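Local coordinates for protein GDP-mannose-dependent alpha-(1-6)-phosphatidylinositol monomannoside mannosyltransferase (Corynebacterium glutamicum, PDB 3OKP) that is a glycosyltransferase of the GT-B fold, built from two Rossmann-like halves, each with its own parallel beta sheet, at residues I147-Y150 with T151-R154; R371-N374 with I375-E379; E241-L244 with R245-T249; V331-L334 with S335-I339. All blocks are in the same frame, centred on the assembly; numbering follows the deposited sequence.

Contact 1 (I147-Y150 with T151-R154); sequences ISQY and TLRR
The N-terminal cap of helix 149-159 brings Ser148 against Thr151. Ser148 OG accepts a hydrogen bond from Thr151 N over 3.3 Å, and the bond is nearly straight at 167°. The serine hydroxyl lies between its own backbone N and carbonyl carbon, which directs it forward to the first turn, where it takes an amide hydrogen that has no earlier helical carbonyl to meet. Thr151 adds to the cap with both branches: its CG2 methyl packs 3.4 Å from Ser148 OG, and its OG1 comes within 3.0 Å of Ser148 O. A water lies 2.9 Å from Thr151 OG1 and accepts from Ile147 N, linking the approach to the helix with its first turn.

Within the same turn and the next, Tyr150 and Arg154 run side by side. With CG anti to its backbone N (chi1 178°), the tyrosine ring lies beside the arginine chain, and Arg154 CG settles over one face, 4.1 Å from the ring centroid, in a CH-pi contact. The bent arginine chain then brings NH1 to Tyr150 OH at 2.8 Å, with the hydroxyl in the guanidinium plane although ring and guanidinium stand 89° apart. Arg153 NH2 approaches the ring obliquely, 3.3 Å from Tyr150 CD1.

The cleft side of the helix meets the other half of the enzyme: Ser148 OG bonds to Gly291 O, Gly286 O receives Arg154 NH1, and the Glu316 carboxylate takes the amides of Gln149 and Tyr150. Thr151 and Leu152 also rest on Tyr146 of strand 143-146, within the beta-alpha-beta unit that continues to strand 164-167, while Thr151 and Arg154 touch helix 121-124.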
ATOM      1  N   ILE A 147       0.256  -1.808  -9.415  1.00 10.94           N
ATOM      2  CA  ILE A 147       0.512  -0.838  -8.341  1.00 11.25           C
ATOM      3  C   ILE A 147       1.709   0.098  -8.595  1.00 11.49           C
ATOM      4  O   ILE A 147       1.727   1.230  -8.110  1.00 11.58           O
ATOM      5  CB  ILE A 147       0.629  -1.523  -6.943  1.00 11.19           C
ATOM      6  CG1 ILE A 147       1.884  -2.403  -6.854  1.00 11.88           C
ATOM      7  CG2 ILE A 147      -0.649  -2.317  -6.625  1.00 10.95           C
ATOM      8  CD1 ILE A 147       2.248  -2.844  -5.438  1.00 12.29           C
ATOM      9  N   SER A 148       2.699  -0.378  -9.350  1.00 11.64           N
ATOM     10  CA  SER A 148       3.878   0.428  -9.679  1.00 12.01           C
ATOM     11  C   SER A 148       4.463   0.060 -11.040  1.00 12.24           C
ATOM     12  O   SER A 148       4.237  -1.040 -11.547  1.00 11.76           O
ATOM     13  CB  SER A 148       4.952   0.283  -8.595  1.00 12.48           C
ATOM     14  OG  SER A 148       5.358  -1.069  -8.447  1.00 12.74           O
ATOM     15  N   GLN A 149       5.218   0.989 -11.625  1.00 12.59           N
ATOM     16  CA  GLN A 149       5.939   0.723 -12.866  1.00 13.09           C
ATOM     17  C   GLN A 149       6.942  -0.410 -12.677  1.00 13.30           C
ATOM     18  O   GLN A 149       7.232  -1.154 -13.618  1.00 13.19           O
ATOM     19  CB  GLN A 149       6.645   1.982 -13.375  1.00 13.94           C
ATOM     20  CG  GLN A 149       5.703   3.099 -13.831  1.00 14.57           C
ATOM     21  CD  GLN A 149       4.804   2.699 -15.000  1.00 15.73           C
ATOM     22  OE1 GLN A 149       3.642   3.103 -15.063  1.00 16.79           O
ATOM     23  NE2 GLN A 149       5.339   1.906 -15.926  1.00 16.45           N
ATOM     24  N   TYR A 150       7.457  -0.541 -11.453  1.00 13.33           N
ATOM     25  CA  TYR A 150       8.344  -1.645 -11.101  1.00 13.89           C
ATOM     26  C   TYR A 150       7.678  -3.013 -11.264  1.00 13.51           C
ATOM     27  O   TYR A 150       8.210  -3.879 -11.962  1.00 13.51           O
ATOM     28  CB  TYR A 150       8.892  -1.502  -9.675  1.00 14.29           C
ATOM     29  CG  TYR A 150       9.769  -2.670  -9.282  1.00 14.91           C
ATOM     30  CD1 TYR A 150      11.111  -2.704  -9.651  1.00 15.38           C
ATOM     31  CD2 TYR A 150       9.250  -3.755  -8.568  1.00 14.74           C
ATOM     32  CE1 TYR A 150      11.923  -3.775  -9.310  1.00 16.62           C
ATOM     33  CE2 TYR A 150      10.057  -4.837  -8.222  1.00 15.67           C
ATOM     34  CZ  TYR A 150      11.392  -4.838  -8.597  1.00 16.11           C
ATOM     35  OH  TYR A 150      12.206  -5.899  -8.264  1.00 17.41           O
ATOM     36  N   THR A 151       6.528  -3.209 -10.615  1.00 13.23           N
ATOM     37  CA  THR A 151       5.828  -4.498 -10.686  1.00 13.29           C
ATOM     38  C   THR A 151       5.420  -4.817 -12.120  1.00 13.45           C
ATOM     39  O   THR A 151       5.565  -5.959 -12.567  1.00 13.49           O
ATOM     40  CB  THR A 151       4.601  -4.594  -9.738  1.00 12.79           C
ATOM     41  OG1 THR A 151       3.634  -3.590 -10.073  1.00 12.44           O
ATOM     42  CG2 THR A 151       5.026  -4.445  -8.279  1.00 12.88           C
ATOM     43  N   LEU A 152       4.943  -3.798 -12.838  1.00 13.63           N
ATOM     44  CA  LEU A 152       4.615  -3.932 -14.258  1.00 14.08           C
ATOM     45  C   LEU A 152       5.784  -4.481 -15.081  1.00 14.94           C
ATOM     46  O   LEU A 152       5.609  -5.425 -15.851  1.00 14.86           O
ATOM     47  CB  LEU A 152       4.126  -2.601 -14.848  1.00 14.00           C
ATOM     48  CG  LEU A 152       3.704  -2.640 -16.326  1.00 14.19           C
ATOM     49  CD1 LEU A 152       2.490  -3.551 -16.531  1.00 13.52           C
ATOM     50  CD2 LEU A 152       3.434  -1.251 -16.873  1.00 14.56           C
ATOM     51  N   ARG A 153       6.971  -3.899 -14.912  1.00 15.89           N
ATOM     52  CA  ARG A 153       8.164  -4.370 -15.621  1.00 17.10           C
ATOM     53  C   ARG A 153       8.465  -5.845 -15.334  1.00 17.34           C
ATOM     54  O   ARG A 153       8.853  -6.590 -16.239  1.00 17.66           O
ATOM     55  CB  ARG A 153       9.381  -3.500 -15.288  1.00 17.70           C
ATOM     56  CG  ARG A 153      10.632  -3.850 -16.099  1.00 18.84           C
ATOM     57  CD  ARG A 153      11.775  -2.865 -15.871  1.00 19.46           C
ATOM     58  NE  ARG A 153      12.405  -3.014 -14.560  1.00 20.01           N
ATOM     59  CZ  ARG A 153      12.218  -2.183 -13.537  1.00 20.49           C
ATOM     60  NH1 ARG A 153      11.412  -1.132 -13.663  1.00 20.12           N
ATOM     61  NH2 ARG A 153      12.840  -2.400 -12.387  1.00 20.64           N
ATOM     62  N   ARG A 154       8.273  -6.259 -14.082  1.00 17.35           N
ATOM     63  CA  ARG A 154       8.563  -7.632 -13.662  1.00 17.86           C
ATOM     64  C   ARG A 154       7.650  -8.688 -14.302  1.00 17.69           C
ATOM     65  O   ARG A 154       8.105  -9.796 -14.598  1.00 18.02           O
ATOM     66  CB  ARG A 154       8.520  -7.764 -12.130  1.00 17.72           C
ATOM     67  CG  ARG A 154       9.553  -6.932 -11.342  1.00 18.58           C
ATOM     68  CD  ARG A 154      11.010  -7.365 -11.563  1.00 20.07           C
ATOM     69  NE  ARG A 154      11.233  -8.789 -11.299  1.00 21.74           N
ATOM     70  CZ  ARG A 154      11.684  -9.297 -10.153  1.00 22.10           C
ATOM     71  NH1 ARG A 154      11.975  -8.509  -9.124  1.00 22.70           N
ATOM     72  NH2 ARG A 154      11.846 -10.608 -10.038  1.00 22.47           N
TER
HETATM   73  O   HOH W   1       1.092  -4.762  -9.200  1.00  9.13           O

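Contact 2 (R371-N374 with I375-E379)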
ATOM      1  N   ARG A 371      -9.690   7.654 -10.950  1.00 14.20           N
ATOM      2  CA  ARG A 371      -9.020   6.684 -11.823  1.00 14.35           C
ATOM      3  C   ARG A 371      -9.835   5.401 -11.979  1.00 13.68           C
ATOM      4  O   ARG A 371      -9.968   4.883 -13.090  1.00 13.61           O
ATOM      5  CB  ARG A 371      -7.621   6.342 -11.304  1.00 14.29           C
ATOM      6  CG  ARG A 371      -6.569   7.425 -11.511  1.00 16.32           C
ATOM      7  CD  ARG A 371      -5.189   6.850 -11.235  1.00 18.20           C
ATOM      8  NE  ARG A 371      -4.121   7.842 -11.321  1.00 20.33           N
ATOM      9  CZ  ARG A 371      -2.827   7.562 -11.174  1.00 21.32           C
ATOM     10  NH1 ARG A 371      -2.434   6.317 -10.938  1.00 21.77           N
ATOM     11  NH2 ARG A 371      -1.923   8.526 -11.268  1.00 22.50           N
ATOM     12  N   LEU A 372     -10.373   4.891 -10.870  1.00 13.16           N
ATOM     13  CA  LEU A 372     -11.206   3.687 -10.910  1.00 12.73           C
ATOM     14  C   LEU A 372     -12.509   3.933 -11.669  1.00 13.07           C
ATOM     15  O   LEU A 372     -12.947   3.085 -12.449  1.00 12.96           O
ATOM     16  CB  LEU A 372     -11.493   3.147  -9.501  1.00 12.19           C
ATOM     17  CG  LEU A 372     -12.335   1.862  -9.434  1.00 11.94           C
ATOM     18  CD1 LEU A 372     -11.659   0.697 -10.167  1.00 11.06           C
ATOM     19  CD2 LEU A 372     -12.657   1.477  -7.998  1.00 11.75           C
ATOM     20  N   THR A 373     -13.116   5.097 -11.441  1.00 13.53           N
ATOM     21  CA  THR A 373     -14.346   5.478 -12.136  1.00 14.25           C
ATOM     22  C   THR A 373     -14.134   5.457 -13.652  1.00 14.71           C
ATOM     23  O   THR A 373     -14.961   4.914 -14.388  1.00 14.71           O
ATOM     24  CB  THR A 373     -14.864   6.856 -11.661  1.00 14.61           C
ATOM     25  OG1 THR A 373     -15.089   6.812 -10.248  1.00 14.58           O
ATOM     26  CG2 THR A 373     -16.178   7.226 -12.355  1.00 15.56           C
ATOM     27  N   ASN A 374     -13.013   6.021 -14.102  1.00 15.09           N
ATOM     28  CA  ASN A 374     -12.665   6.038 -15.523  1.00 15.80           C
ATOM     29  C   ASN A 374     -12.532   4.643 -16.132  1.00 15.47           C
ATOM     30  O   ASN A 374     -12.938   4.421 -17.273  1.00 15.70           O
ATOM     31  CB  ASN A 374     -11.385   6.845 -15.760  1.00 16.27           C
ATOM     32  CG  ASN A 374     -11.569   8.331 -15.487  1.00 17.86           C
ATOM     33  OD1 ASN A 374     -12.695   8.827 -15.373  1.00 19.69           O
ATOM     34  ND2 ASN A 374     -10.459   9.050 -15.378  1.00 19.42           N
ATOM     35  N   ILE A 375     -11.973   3.709 -15.362  1.00 14.78           N
ATOM     36  CA  ILE A 375     -11.841   2.320 -15.794  1.00 14.51           C
ATOM     37  C   ILE A 375     -13.214   1.643 -15.881  1.00 14.70           C
ATOM     38  O   ILE A 375     -13.543   1.020 -16.894  1.00 14.88           O
ATOM     39  CB  ILE A 375     -10.886   1.514 -14.867  1.00 14.06           C
ATOM     40  CG1 ILE A 375      -9.473   2.115 -14.895  1.00 14.01           C
ATOM     41  CG2 ILE A 375     -10.847   0.036 -15.266  1.00 13.68           C
ATOM     42  CD1 ILE A 375      -8.546   1.608 -13.796  1.00 13.75           C
ATOM     43  N   LEU A 376     -14.015   1.788 -14.827  1.00 14.59           N
ATOM     44  CA  LEU A 376     -15.310   1.112 -14.739  1.00 14.95           C
ATOM     45  C   LEU A 376     -16.416   1.740 -15.594  1.00 15.98           C
ATOM     46  O   LEU A 376     -17.373   1.057 -15.967  1.00 16.03           O
ATOM     47  CB  LEU A 376     -15.765   1.008 -13.278  1.00 14.28           C
ATOM     48  CG  LEU A 376     -14.869   0.238 -12.297  1.00 13.36           C
ATOM     49  CD1 LEU A 376     -15.445   0.299 -10.892  1.00 12.22           C
ATOM     50  CD2 LEU A 376     -14.672  -1.210 -12.736  1.00 12.16           C
ATOM     51  N   GLN A 377     -16.285   3.026 -15.909  1.00 17.04           N
ATOM     52  CA  GLN A 377     -17.350   3.744 -16.616  1.00 18.43           C
ATOM     53  C   GLN A 377     -17.082   4.016 -18.095  1.00 19.66           C
ATOM     54  O   GLN A 377     -17.992   4.419 -18.821  1.00 20.21           O
ATOM     55  CB  GLN A 377     -17.722   5.045 -15.888  1.00 18.58           C
ATOM     56  CG  GLN A 377     -18.360   4.840 -14.514  1.00 17.95           C
ATOM     57  CD  GLN A 377     -19.556   3.896 -14.541  1.00 17.64           C
ATOM     58  OE1 GLN A 377     -20.358   3.909 -15.475  1.00 18.09           O
ATOM     59  NE2 GLN A 377     -19.677   3.072 -13.508  1.00 16.87           N
ATOM     60  N   SER A 378     -15.846   3.794 -18.543  1.00 20.33           N
ATOM     61  CA  SER A 378     -15.518   3.959 -19.959  1.00 21.99           C
ATOM     62  C   SER A 378     -16.086   2.809 -20.790  1.00 22.73           C
ATOM     63  O   SER A 378     -16.167   1.671 -20.319  1.00 22.26           O
ATOM     64  CB  SER A 378     -14.003   4.080 -20.170  1.00 21.84           C
ATOM     65  OG  SER A 378     -13.328   2.904 -19.757  1.00 21.58           O
ATOM     66  N   GLU A 379     -16.497   3.120 -22.017  1.00 24.40           N
ATOM     67  CA  GLU A 379     -16.970   2.105 -22.956  1.00 25.43           C
ATOM     68  C   GLU A 379     -15.820   1.162 -23.313  1.00 25.77           C
ATOM     69  O   GLU A 379     -14.692   1.622 -23.519  1.00 25.90           O
ATOM     70  CB  GLU A 379     -17.536   2.758 -24.219  1.00 26.44           C
TER
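Ser378 folds back on Asn374 at the C-terminal end of helix 365-377, and hydrogen bonding dominates there. Its OG donates to Asn374 O over 2.9 Å, arriving in the plane of that carbonyl, while Ser378 N reaches the same oxygen by a weak bond of 3.2 Å. Placing OG between the backbone N and the carbonyl carbon (chi1 62°) is what points the hydroxyl back up the helix. Earlier carbonyls are taken in ordinary helical fashion, as with Leu376 N to Leu372 O at 2.9 Å. Ile375 lays its CG1 against one of them, 3.3 Å from Arg371 O.

Apolar contact lines the buried side. Leu376 lays CD1 against Leu372 CG at 3.8 Å, the two chains crossing obliquely. Ile375 and Leu376 both press on Ile114, so this last helix packs against the sheet of the N-terminal half, at strand 112-116.

On the partly exposed side, Thr373 CG2 and Gln377 CG meet at 3.9 Å through carbon alone. Their polar ends are engaged elsewhere: Thr373 OG1 with Gly369 O, and Gln377 OE1 with Arg5 N.

At the helix end, then, the serine hydroxyl supplements a weak last amide bond at Asn374 O, while Lys112 NZ and Asn89 ND2 take up the carbonyls of Ile375 and Leu376, and leucine and isoleucine side chains supply the grip on the sheet.

Contact 3 (E241-L244 with R245-T249); sequences ESTL and RRLAT
Glu241 lies alongside Arg245, one helical turn further on, both side chains pointing the same way. The overlap ends in a salt bridge: Arg245 NE donates to Glu241 OE2 over 2.7 Å, nearly straight at 168°. The oxygen sits in the guanidinium plane, at its edge, and receives the hydrogen on its anti lone pair, the one directed away from OE1. Arg245 NH2 adds a weak second bond to the same OE2 at 3.3 Å, so one carboxylate oxygen serves two N-H groups, while carboxylate and guanidinium are turned 52° from each other. Glu241 can reach because its CG is anti to the backbone N (chi1 -169°) and the chain runs extended beyond it; Arg245 comes out equally extended from CG to NE. Such pairing would probably offset part of both charges near the solvent-facing side of the helix.

Thr243 and Arg246, three residues apart, also run side by side. The arginine bends at its third torsion and brings NH1 to 3.7 Å from Thr243 CG2, an approach by methyl rather than by hydroxyl. Leu247 packs its CB 3.5 Å from Thr243 O, and Thr243 O also takes the amide of Leu247 at 2.9 Å. In the next step Ala248 N reaches Leu244 O at 3.0 Å.

The inward side is apolar: Leu244 and Ala248 touch Phe257 of strand 255-259, and Leu244 and Leu247 touch Ile217 of helix 213-226. A short helix, with a salt bridge on its outer side and apolar side chains on its inner side, here forms the connection of a beta-alpha-beta unit between the parallel strands 231-235 and 255-259, the repeating element of a Rossmann-like domain.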
ATOM      1  N   GLU A 241      12.580  -7.952  15.348  1.00 16.63           N
ATOM      2  CA  GLU A 241      12.695  -7.081  16.529  1.00 16.92           C
ATOM      3  C   GLU A 241      13.923  -7.364  17.406  1.00 16.94           C
ATOM      4  O   GLU A 241      14.665  -6.442  17.753  1.00 16.52           O
ATOM      5  CB  GLU A 241      11.420  -7.146  17.385  1.00 17.16           C
ATOM      6  CG  GLU A 241      11.352  -6.080  18.486  1.00 17.65           C
ATOM      7  CD  GLU A 241      10.346  -6.401  19.585  1.00 18.33           C
ATOM      8  OE1 GLU A 241       9.305  -7.035  19.301  1.00 20.75           O
ATOM      9  OE2 GLU A 241      10.595  -6.012  20.743  1.00 19.68           O
ATOM     10  N   SER A 242      14.129  -8.633  17.758  1.00 17.35           N
ATOM     11  CA  SER A 242      15.236  -9.024  18.638  1.00 17.57           C
ATOM     12  C   SER A 242      16.601  -8.667  18.044  1.00 17.14           C
ATOM     13  O   SER A 242      17.507  -8.238  18.765  1.00 17.11           O
ATOM     14  CB  SER A 242      15.166 -10.514  18.985  1.00 18.31           C
ATOM     15  OG  SER A 242      15.276 -11.316  17.822  1.00 19.40           O
ATOM     16  N   THR A 243      16.736  -8.836  16.729  1.00 16.73           N
ATOM     17  CA  THR A 243      17.955  -8.455  16.017  1.00 16.41           C
ATOM     18  C   THR A 243      18.136  -6.933  15.988  1.00 15.67           C
ATOM     19  O   THR A 243      19.249  -6.434  16.161  1.00 15.47           O
ATOM     20  CB  THR A 243      17.980  -9.031  14.583  1.00 16.53           C
ATOM     21  OG1 THR A 243      17.768 -10.449  14.634  1.00 17.00           O
ATOM     22  CG2 THR A 243      19.318  -8.755  13.908  1.00 16.65           C
ATOM     23  N   LEU A 244      17.039  -6.207  15.775  1.00 15.06           N
ATOM     24  CA  LEU A 244      17.066  -4.742  15.777  1.00 14.53           C
ATOM     25  C   LEU A 244      17.477  -4.180  17.141  1.00 14.57           C
ATOM     26  O   LEU A 244      18.276  -3.248  17.219  1.00 13.99           O
ATOM     27  CB  LEU A 244      15.712  -4.166  15.342  1.00 13.92           C
ATOM     28  CG  LEU A 244      15.286  -4.376  13.882  1.00 13.87           C
ATOM     29  CD1 LEU A 244      13.879  -3.847  13.641  1.00 13.17           C
ATOM     30  CD2 LEU A 244      16.277  -3.738  12.909  1.00 13.17           C
ATOM     31  N   ARG A 245      16.933  -4.761  18.208  1.00 15.15           N
ATOM     32  CA  ARG A 245      17.284  -4.352  19.570  1.00 15.70           C
ATOM     33  C   ARG A 245      18.771  -4.590  19.859  1.00 16.32           C
ATOM     34  O   ARG A 245      19.421  -3.755  20.490  1.00 16.29           O
ATOM     35  CB  ARG A 245      16.407  -5.072  20.599  1.00 16.04           C
ATOM     36  CG  ARG A 245      14.953  -4.611  20.622  1.00 15.46           C
ATOM     37  CD  ARG A 245      14.173  -5.339  21.709  1.00 16.12           C
ATOM     38  NE  ARG A 245      12.802  -4.851  21.864  1.00 15.73           N
ATOM     39  CZ  ARG A 245      12.446  -3.812  22.621  1.00 16.25           C
ATOM     40  NH1 ARG A 245      13.358  -3.124  23.300  1.00 16.20           N
ATOM     41  NH2 ARG A 245      11.171  -3.457  22.698  1.00 15.96           N
ATOM     42  N   ARG A 246      19.301  -5.716  19.380  1.00 17.01           N
ATOM     43  CA  ARG A 246      20.721  -6.040  19.544  1.00 17.87           C
ATOM     44  C   ARG A 246      21.608  -5.053  18.780  1.00 17.37           C
ATOM     45  O   ARG A 246      22.634  -4.602  19.291  1.00 17.52           O
ATOM     46  CB  ARG A 246      21.010  -7.476  19.095  1.00 18.33           C
ATOM     47  CG  ARG A 246      22.290  -8.061  19.688  1.00 19.89           C
ATOM     48  CD  ARG A 246      22.740  -9.334  18.975  1.00 20.47           C
ATOM     49  NE  ARG A 246      23.299  -9.052  17.653  1.00 23.30           N
ATOM     50  CZ  ARG A 246      22.734  -9.400  16.499  1.00 24.21           C
ATOM     51  NH1 ARG A 246      21.586 -10.067  16.482  1.00 24.90           N
ATOM     52  NH2 ARG A 246      23.329  -9.087  15.354  1.00 24.77           N
ATOM     53  N   LEU A 247      21.198  -4.721  17.559  1.00 16.88           N
ATOM     54  CA  LEU A 247      21.888  -3.723  16.743  1.00 16.64           C
ATOM     55  C   LEU A 247      21.916  -2.348  17.412  1.00 16.16           C
ATOM     56  O   LEU A 247      22.892  -1.611  17.285  1.00 16.05           O
ATOM     57  CB  LEU A 247      21.232  -3.628  15.360  1.00 16.37           C
ATOM     58  CG  LEU A 247      21.884  -4.256  14.115  1.00 17.14           C
ATOM     59  CD1 LEU A 247      22.908  -5.359  14.407  1.00 17.42           C
ATOM     60  CD2 LEU A 247      20.811  -4.747  13.149  1.00 16.74           C
ATOM     61  N   ALA A 248      20.850  -2.026  18.140  1.00 15.87           N
ATOM     62  CA  ALA A 248      20.692  -0.714  18.760  1.00 15.86           C
ATOM     63  C   ALA A 248      21.304  -0.592  20.162  1.00 16.21           C
ATOM     64  O   ALA A 248      21.150   0.443  20.811  1.00 16.11           O
ATOM     65  CB  ALA A 248      19.215  -0.324  18.786  1.00 15.36           C
ATOM     66  N   THR A 249      22.006  -1.634  20.610  1.00 16.94           N
ATOM     67  CA  THR A 249      22.525  -1.715  21.987  1.00 17.78           C
ATOM     68  C   THR A 249      23.395  -0.524  22.403  1.00 17.74           C
ATOM     69  O   THR A 249      23.260  -0.019  23.518  1.00 18.11           O
ATOM     70  CB  THR A 249      23.295  -3.041  22.247  1.00 18.28           C
ATOM     71  OG1 THR A 249      22.516  -4.149  21.785  1.00 19.07           O
ATOM     72  CG2 THR A 249      23.571  -3.228  23.737  1.00 19.11           C
TER

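Contact 4 (V331-L334 with S335-I339); sequences VDKL and SELLI
Lys333 leaves the backbone with CG anti to N (chi1 -175°) and bends at its second torsion (67°), which swings its chain across Leu337 and toward Glu336. These i to i+3 and i to i+4 neighbours lie on helix 331-342, in the C-terminal Rossmann-like half of the GT-B fold. Lys333 CE passes across Leu337 CD1 at 3.8 Å, so the aliphatic part of the lysine covers a leucine that is itself buried. Its ammonium goes on to Glu336, whose chain is extended beyond CG; NZ and OE1 are 3.7 Å apart, a long salt bridge, probably a weak one at this exposed edge. Lys333 N donates to Asp330 OD1, just ahead of the helix.

Backbone bonds run regularly beneath, the shortest of them from Leu337 N to Lys333 O at 2.8 Å. On the side turned to the protein, Leu334 and Leu338 approach through their CD1 methyls at 4.2 Å, a loose contact. Leu338 CG also lies 3.4 Å from Leu334 O, over the backbone of the preceding turn. Leu334 rests on Leu216 and Ala219, and Ser335 on Gln222, all of helix 213-226, while Lys333, Leu334 and Leu337 meet Val326 in the loop just after strand 323-325. The buried Ser335 keeps its polar end on its own helix. Placed between backbone N and carbonyl carbon (chi1 64°), its OG turns back toward two successive carbonyls, standing 3.1 Å from Val331 O and the same 3.1 Å from Asp332 O.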
ATOM      1  N   VAL A 331      25.936   3.705   4.704  1.00 15.93           N
ATOM      2  CA  VAL A 331      25.852   4.288   6.047  1.00 15.87           C
ATOM      3  C   VAL A 331      26.199   5.774   6.050  1.00 15.79           C
ATOM      4  O   VAL A 331      25.459   6.584   6.619  1.00 15.52           O
ATOM      5  CB  VAL A 331      26.767   3.546   7.066  1.00 16.35           C
ATOM      6  CG1 VAL A 331      26.511   4.046   8.483  1.00 16.35           C
ATOM      7  CG2 VAL A 331      26.555   2.039   6.996  1.00 16.67           C
ATOM      8  N   ASP A 332      27.317   6.120   5.412  1.00 15.95           N
ATOM      9  CA  ASP A 332      27.789   7.502   5.361  1.00 15.89           C
ATOM     10  C   ASP A 332      26.791   8.449   4.701  1.00 15.12           C
ATOM     11  O   ASP A 332      26.549   9.540   5.214  1.00 14.88           O
ATOM     12  CB  ASP A 332      29.154   7.595   4.665  1.00 16.75           C
ATOM     13  CG  ASP A 332      30.306   7.227   5.583  1.00 18.10           C
ATOM     14  OD1 ASP A 332      30.072   6.964   6.784  1.00 19.71           O
ATOM     15  OD2 ASP A 332      31.457   7.204   5.104  1.00 19.91           O
ATOM     16  N   LYS A 333      26.211   8.028   3.577  1.00 14.33           N
ATOM     17  CA  LYS A 333      25.254   8.869   2.853  1.00 13.74           C
ATOM     18  C   LYS A 333      23.932   9.021   3.615  1.00 12.57           C
ATOM     19  O   LYS A 333      23.381  10.123   3.691  1.00 12.14           O
ATOM     20  CB  LYS A 333      25.020   8.343   1.432  1.00 13.99           C
ATOM     21  CG  LYS A 333      24.115   9.218   0.555  1.00 15.21           C
ATOM     22  CD  LYS A 333      24.738  10.573   0.226  1.00 17.64           C
ATOM     23  CE  LYS A 333      23.796  11.408  -0.636  1.00 18.74           C
ATOM     24  NZ  LYS A 333      24.381  12.724  -1.015  1.00 20.29           N
ATOM     25  N   LEU A 334      23.440   7.918   4.178  1.00 11.61           N
ATOM     26  CA  LEU A 334      22.203   7.932   4.958  1.00 10.93           C
ATOM     27  C   LEU A 334      22.315   8.850   6.177  1.00 10.65           C
ATOM     28  O   LEU A 334      21.424   9.663   6.428  1.00 10.12           O
ATOM     29  CB  LEU A 334      21.795   6.510   5.376  1.00 10.67           C
ATOM     30  CG  LEU A 334      20.507   6.297   6.187  1.00 10.62           C
ATOM     31  CD1 LEU A 334      19.277   6.912   5.516  1.00  9.94           C
ATOM     32  CD2 LEU A 334      20.286   4.813   6.438  1.00 10.50           C
ATOM     33  N   SER A 335      23.411   8.725   6.925  1.00 10.76           N
ATOM     34  CA  SER A 335      23.623   9.586   8.088  1.00 11.01           C
ATOM     35  C   SER A 335      23.809  11.046   7.660  1.00 10.89           C
ATOM     36  O   SER A 335      23.276  11.948   8.300  1.00 10.65           O
ATOM     37  CB  SER A 335      24.784   9.090   8.956  1.00 11.24           C
ATOM     38  OG  SER A 335      26.008   9.144   8.255  1.00 12.47           O
ATOM     39  N   GLU A 336      24.539  11.257   6.563  1.00 11.19           N
ATOM     40  CA  GLU A 336      24.761  12.593   5.997  1.00 11.50           C
ATOM     41  C   GLU A 336      23.443  13.273   5.615  1.00 10.92           C
ATOM     42  O   GLU A 336      23.215  14.435   5.968  1.00 10.67           O
ATOM     43  CB  GLU A 336      25.690  12.511   4.780  1.00 11.86           C
ATOM     44  CG  GLU A 336      26.083  13.855   4.180  1.00 12.84           C
ATOM     45  CD  GLU A 336      27.058  13.710   3.025  1.00 13.70           C
ATOM     46  OE1 GLU A 336      26.618  13.351   1.915  1.00 15.96           O
ATOM     47  OE2 GLU A 336      28.265  13.962   3.225  1.00 16.12           O
ATOM     48  N   LEU A 337      22.592  12.541   4.896  1.00 10.47           N
ATOM     49  CA  LEU A 337      21.247  12.998   4.539  1.00 10.08           C
ATOM     50  C   LEU A 337      20.401  13.353   5.761  1.00  9.42           C
ATOM     51  O   LEU A 337      19.712  14.374   5.767  1.00  9.41           O
ATOM     52  CB  LEU A 337      20.528  11.938   3.692  1.00 10.04           C
ATOM     53  CG  LEU A 337      20.306  12.127   2.181  1.00 11.50           C
ATOM     54  CD1 LEU A 337      21.231  13.156   1.535  1.00 12.16           C
ATOM     55  CD2 LEU A 337      20.390  10.796   1.442  1.00 11.79           C
ATOM     56  N   LEU A 338      20.452  12.507   6.788  1.00  8.75           N
ATOM     57  CA  LEU A 338      19.699  12.749   8.021  1.00  8.15           C
ATOM     58  C   LEU A 338      20.161  14.017   8.754  1.00  8.10           C
ATOM     59  O   LEU A 338      19.334  14.852   9.119  1.00  7.96           O
ATOM     60  CB  LEU A 338      19.735  11.520   8.939  1.00  7.85           C
ATOM     61  CG  LEU A 338      18.853  10.340   8.503  1.00  7.47           C
ATOM     62  CD1 LEU A 338      19.272   9.039   9.187  1.00  7.54           C
ATOM     63  CD2 LEU A 338      17.368  10.631   8.747  1.00  6.75           C
ATOM     64  N   ILE A 339      21.471  14.161   8.946  1.00  8.34           N
ATOM     65  CA  ILE A 339      22.043  15.344   9.605  1.00  8.52           C
ATOM     66  C   ILE A 339      21.759  16.623   8.806  1.00  9.08           C
ATOM     67  O   ILE A 339      21.342  17.636   9.377  1.00  8.87           O
ATOM     68  CB  ILE A 339      23.569  15.196   9.839  1.00  8.98           C
ATOM     69  CG1 ILE A 339      23.865  14.017  10.780  1.00  8.62           C
ATOM     70  CG2 ILE A 339      24.167  16.497  10.401  1.00  8.69           C
ATOM     71  CD1 ILE A 339      25.302  13.499  10.685  1.00  8.76           C
TER

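How the contacts relate
All four contacts lie along or at the end of a single helix, and each is partly buried: contact 4 has four buried residues, while contact 3, with two buried and three exposed, is nearer the surface. Contact 1 sits nearest the chain's centre, at the cleft, and is rich in polar bonds, several reaching into the other half. Contact 2, on the last helix, ends in a serine hydroxyl bond, the counterpart of the serine cap in contact 1; their centres are 21 Å apart. Contacts 3 and 4 lie across the chain's centre from contact 2, and both lean on helix 213-226. Each turns charges outward and leucines inward, but the salt bridge is tight in contact 3 and long in contact 4.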